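Local coordinates for protein (aminopeptidase) (Ochrobactrum anthropi, PDB 1B65) that acts as a serine aminopeptidase with a variant Ntn hydrolase fold, probably hydrolysing peptides that begin with L-amino acids as well as D-alanine esters and amides, at residues I29-D33 against V254-D258; I211-V215 against S331-V336. All blocks are in the same frame, centred on the assembly; numbering follows the deposited sequence.

Contact 1. Residues I29-D33 against V254-D258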
loop_
_atom_site.group_PDB
_atom_site.type_symbol
_atom_site.label_atom_id
_atom_site.label_comp_id
_atom_site.label_asym_id
_atom_site.label_seq_id
_atom_site.Cartn_x
_atom_site.Cartn_y
_atom_site.Cartn_z
ATOM N N ILE A 29 -1.711 -3.746 28.993
ATOM C CA ILE A 29 -0.648 -3.172 28.150
ATOM C C ILE A 29 0.487 -2.526 28.911
ATOM O O ILE A 29 1.643 -2.442 28.453
ATOM C CB ILE A 29 -1.314 -2.197 27.129
ATOM C CG1 ILE A 29 -0.258 -1.896 26.045
ATOM C CG2 ILE A 29 -1.776 -0.936 27.830
ATOM C CD1 ILE A 29 -0.829 -1.216 24.797
ATOM N N THR A 30 0.282 -2.139 30.178
ATOM C CA THR A 30 1.351 -1.621 31.035
ATOM C C THR A 30 2.329 -2.708 31.466
ATOM O O THR A 30 3.361 -2.359 32.038
ATOM C CB THR A 30 0.762 -0.972 32.307
ATOM O OG1 THR A 30 -0.112 -1.948 32.875
ATOM C CG2 THR A 30 0.009 0.295 31.909
ATOM N N ASP A 31 2.106 -3.990 31.112
ATOM C CA ASP A 31 3.100 -5.020 31.364
ATOM C C ASP A 31 4.314 -4.870 30.446
ATOM O O ASP A 31 5.398 -5.417 30.685
ATOM C CB ASP A 31 2.513 -6.424 31.191
ATOM C CG ASP A 31 1.540 -6.757 32.314
ATOM O OD1 ASP A 31 1.630 -6.252 33.456
ATOM O OD2 ASP A 31 0.623 -7.543 32.016
ATOM N N VAL A 32 4.128 -4.087 29.381
ATOM C CA VAL A 32 5.259 -3.714 28.529
ATOM C C VAL A 32 5.985 -2.570 29.241
ATOM O O VAL A 32 5.480 -1.469 29.475
ATOM C CB VAL A 32 4.791 -3.263 27.133
ATOM C CG1 VAL A 32 6.006 -2.829 26.289
ATOM C CG2 VAL A 32 4.083 -4.408 26.414
ATOM N N ASP A 33 7.242 -2.793 29.608
ATOM C CA ASP A 33 8.017 -1.840 30.397
ATOM C C ASP A 33 8.032 -0.414 29.852
ATOM O O ASP A 33 8.230 -0.191 28.647
ATOM C CB ASP A 33 9.458 -2.353 30.434
ATOM C CG ASP A 33 10.270 -1.821 29.258
ATOM O OD1 ASP A 33 9.895 -2.092 28.059
ATOM O OD2 ASP A 33 11.242 -1.069 29.540
ATOM N N VAL A 254 -4.385 -1.344 19.797
ATOM C CA VAL A 254 -3.034 -0.893 19.974
ATOM C C VAL A 254 -2.258 -2.090 20.563
ATOM O O VAL A 254 -2.678 -2.642 21.576
ATOM C CB VAL A 254 -2.956 0.249 21.010
ATOM C CG1 VAL A 254 -1.502 0.602 21.242
ATOM C CG2 VAL A 254 -3.745 1.468 20.512
ATOM N N LEU A 255 -1.242 -2.535 19.835
ATOM C CA LEU A 255 -0.388 -3.621 20.314
ATOM C C LEU A 255 0.957 -3.046 20.689
ATOM O O LEU A 255 1.546 -2.268 19.902
ATOM C CB LEU A 255 -0.169 -4.640 19.162
ATOM C CG LEU A 255 -1.400 -5.512 18.933
ATOM C CD1 LEU A 255 -1.282 -6.249 17.599
ATOM C CD2 LEU A 255 -1.522 -6.504 20.083
ATOM N N ALA A 256 1.498 -3.336 21.860
ATOM C CA ALA A 256 2.810 -2.861 22.249
ATOM C C ALA A 256 3.686 -4.090 22.571
ATOM O O ALA A 256 3.178 -5.084 23.116
ATOM C CB ALA A 256 2.727 -2.025 23.556
ATOM N N THR A 257 4.965 -4.016 22.269
ATOM C CA THR A 257 5.858 -5.124 22.659
ATOM C C THR A 257 7.267 -4.610 22.927
ATOM O O THR A 257 7.602 -3.554 22.397
ATOM C CB THR A 257 5.918 -6.223 21.596
ATOM O OG1 THR A 257 6.716 -7.342 22.040
ATOM C CG2 THR A 257 6.522 -5.652 20.285
ATOM N N ASP A 258 8.067 -5.384 23.668
ATOM C CA ASP A 258 9.470 -4.992 23.835
ATOM C C ASP A 258 10.338 -5.871 22.933
ATOM O O ASP A 258 11.576 -5.823 23.004
ATOM C CB ASP A 258 9.910 -5.080 25.301
ATOM C CG ASP A 258 9.502 -6.353 26.008
ATOM O OD1 ASP A 258 8.922 -7.269 25.432
ATOM O OD2 ASP A 258 9.845 -6.433 27.221
HETATM O O HOH W 1 8.197 -5.595 29.334
#

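Contact 2. Residues I211-V215 against S331-V336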
loop_
_atom_site.group_PDB
_atom_site.type_symbol
_atom_site.label_atom_id
_atom_site.label_comp_id
_atom_site.label_asym_id
_atom_site.label_seq_id
_atom_site.Cartn_x
_atom_site.Cartn_y
_atom_site.Cartn_z
ATOM N N ILE A 211 3.868 -8.965 25.047
ATOM C CA ILE A 211 3.010 -8.416 24.012
ATOM C C ILE A 211 1.778 -7.915 24.771
ATOM O O ILE A 211 1.186 -8.732 25.478
ATOM C CB ILE A 211 2.577 -9.448 22.957
ATOM C CG1 ILE A 211 3.782 -9.926 22.135
ATOM C CG2 ILE A 211 1.538 -8.782 22.038
ATOM C CD1 ILE A 211 4.178 -11.333 22.522
ATOM N N GLY A 212 1.506 -6.619 24.703
ATOM C CA GLY A 212 0.316 -6.107 25.417
ATOM C C GLY A 212 -0.677 -5.505 24.422
ATOM O O GLY A 212 -0.234 -5.010 23.365
ATOM N N ALA A 213 -1.963 -5.658 24.667
ATOM C CA ALA A 213 -2.970 -5.081 23.781
ATOM C C ALA A 213 -3.921 -4.179 24.554
ATOM O O ALA A 213 -4.298 -4.469 25.707
ATOM C CB ALA A 213 -3.819 -6.170 23.103
ATOM N N LEU A 214 -4.333 -3.088 23.900
ATOM C CA LEU A 214 -5.374 -2.228 24.467
ATOM C C LEU A 214 -6.327 -1.988 23.270
ATOM O O LEU A 214 -5.826 -1.630 22.200
ATOM C CB LEU A 214 -4.863 -0.948 25.111
ATOM C CG LEU A 214 -5.997 -0.073 25.719
ATOM C CD1 LEU A 214 -5.451 0.660 26.919
ATOM C CD2 LEU A 214 -6.594 0.855 24.639
ATOM N N VAL A 215 -7.613 -2.150 23.484
ATOM C CA VAL A 215 -8.634 -1.990 22.447
ATOM C C VAL A 215 -9.670 -0.999 22.901
ATOM O O VAL A 215 -9.976 -0.922 24.101
ATOM C CB VAL A 215 -9.128 -3.455 22.460
ATOM C CG1 VAL A 215 -10.442 -3.777 23.080
ATOM C CG2 VAL A 215 -8.523 -4.255 21.362
ATOM N N SER A 331 -4.152 -12.008 22.682
ATOM C CA SER A 331 -4.284 -10.821 23.533
ATOM C C SER A 331 -5.370 -9.907 23.012
ATOM O O SER A 331 -6.047 -9.284 23.815
ATOM C CB SER A 331 -2.890 -10.180 23.734
ATOM O OG SER A 331 -2.580 -9.448 22.573
ATOM N N VAL A 332 -5.537 -9.801 21.681
ATOM C CA VAL A 332 -6.618 -8.946 21.175
ATOM C C VAL A 332 -7.968 -9.553 21.538
ATOM O O VAL A 332 -8.831 -8.813 21.990
ATOM C CB VAL A 332 -6.516 -8.763 19.646
ATOM C CG1 VAL A 332 -7.751 -8.040 19.108
ATOM C CG2 VAL A 332 -5.260 -7.926 19.358
ATOM N N GLU A 333 -8.149 -10.864 21.352
ATOM C CA GLU A 333 -9.407 -11.484 21.712
ATOM C C GLU A 333 -9.712 -11.306 23.205
ATOM O O GLU A 333 -10.839 -10.922 23.536
ATOM C CB GLU A 333 -9.378 -12.986 21.431
ATOM C CG GLU A 333 -10.684 -13.681 21.778
ATOM C CD GLU A 333 -10.597 -15.185 21.579
ATOM O OE1 GLU A 333 -9.488 -15.696 21.424
ATOM O OE2 GLU A 333 -11.629 -15.870 21.564
ATOM N N GLU A 334 -8.709 -11.544 24.079
ATOM C CA GLU A 334 -9.005 -11.326 25.501
ATOM C C GLU A 334 -9.257 -9.877 25.862
ATOM O O GLU A 334 -10.141 -9.580 26.707
ATOM C CB GLU A 334 -7.875 -11.943 26.351
ATOM C CG GLU A 334 -8.170 -11.747 27.870
ATOM C CD GLU A 334 -7.190 -12.569 28.690
ATOM O OE1 GLU A 334 -6.276 -13.234 28.195
ATOM O OE2 GLU A 334 -7.346 -12.603 29.941
ATOM N N ALA A 335 -8.645 -8.883 25.249
ATOM C CA ALA A 335 -8.866 -7.473 25.497
ATOM C C ALA A 335 -10.305 -7.097 25.117
ATOM O O ALA A 335 -10.977 -6.409 25.878
ATOM C CB ALA A 335 -7.825 -6.639 24.717
ATOM N N VAL A 336 -10.804 -7.617 23.981
ATOM C CA VAL A 336 -12.191 -7.364 23.604
ATOM C C VAL A 336 -13.170 -7.959 24.632
ATOM O O VAL A 336 -14.103 -7.272 25.086
ATOM C CB VAL A 336 -12.482 -7.917 22.209
ATOM C CG1 VAL A 336 -13.976 -7.886 21.875
ATOM C CG2 VAL A 336 -11.759 -7.077 21.116
#

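Contact 1. Residues I29-D33 against V254-D258
Val32 and Ile29 meet the strand through extended first torsions. In Val32, chi1 of 178° sets CG1 anti to the backbone N and CG2 anti to the carbonyl carbon. The two branches are spread along the strand's end: CG2 lies 3.5 Å from Ala256 O, whereas CG1 reaches the main chain where Thr257 passes into Asp258. Ile29 is stretched along both side-chain torsions (-166° and 167°), which drives CD1 down to within 3.9 Å of Ala256 CB and 4.0 Å of Val254 CG1. Ala256, small and facing the loop, thus receives both hydrophobic residues. No direct hydrogen bond joins the segments. At the outer end the carboxylates of Asp33 and Asp258 draw near, OD1 of Asp33 standing 4.4 Å from OD2 of Asp258, a pairing likely to be mildly repulsive. A water bridges the segments here: it accepts a hydrogen bond from Asp33 N and lies within hydrogen-bonding distance of Asp31 O and Asp258 OD2, at 2.8 Å from the latter. The other oxygen, Asp258 OD1, bonds Thr210 N on the neighbouring strand. Ile29 also touches Val37 of strand 36-43, in the other sheet, so its side chain lies between the two sheets, consistent with the sandwich interior of an Ntn hydrolase.

Contact 2. Residues I211-V215 against S331-V336
Ala213 and Val215 of strand 207-217 look onto Ser331 and Ala335 of helix 322-342, a helix-on-sheet pairing of the kind found in the alpha-beta-beta-alpha sandwich of Ntn hydrolases. The helix runs over the sheet at 38° to the strand, and the two short axes approach to 7.7 Å. That close spacing goes with the small side chains between them. Alternate strand residues face the helix, while Leu214 points to the other side of the sheet. Val215 rides alongside the helix: its CB stands against Ala335 CB at 4.1 Å, while CG1 bends over the peptide that joins Ala335 to Val336, 3.9 Å from Ala335 O, and continues to Val336 CG2. Val332 and Val336, one turn apart, border this line: Val332 turns CG2 to Ala213 and CG1 to Val215, whereas Val336 offers CG2 alone. Both reach on to strand 251-257, where they touch Val253 and Ile251. The methyl of Ala213 lies between the turn of Ser331 and that of Ala335, its CB 4.3 Å from Ala335 CB. Towards the other end Ile211 starts out facing the helix, but its longer branch leads away and CG2 alone comes near Ser331. The Ser331 hydroxyl is folded back, chi1 79°, and bonds Ala328 O within its own helix; OG still faces the sheet, 3.5 Å from Ala213 CB.

Contacts 1 and 2 occupy opposite faces of one mixed sheet, their centres about 10 Å apart, and are joined edge to edge by neighbouring antiparallel strands. Probable hydrogen bonds tie Gly212 N to Ala256 O and Val254 N to Leu214 O, each 2.8 Å. Packing joins them as well: Leu255 turns to the helix face and its CD2 packs 3.8 Å from Ala213 CB, while Val32 CG2 reaches the backbone N of Gly212 from the loop face. Strand 251-257 follows the unmodelled residues 246-249; Ntn hydrolases carry their nucleophile at the chain start exposed by self-cleavage, so contact 1 probably includes, and contact 2 borders, the strand that leads away from the active site.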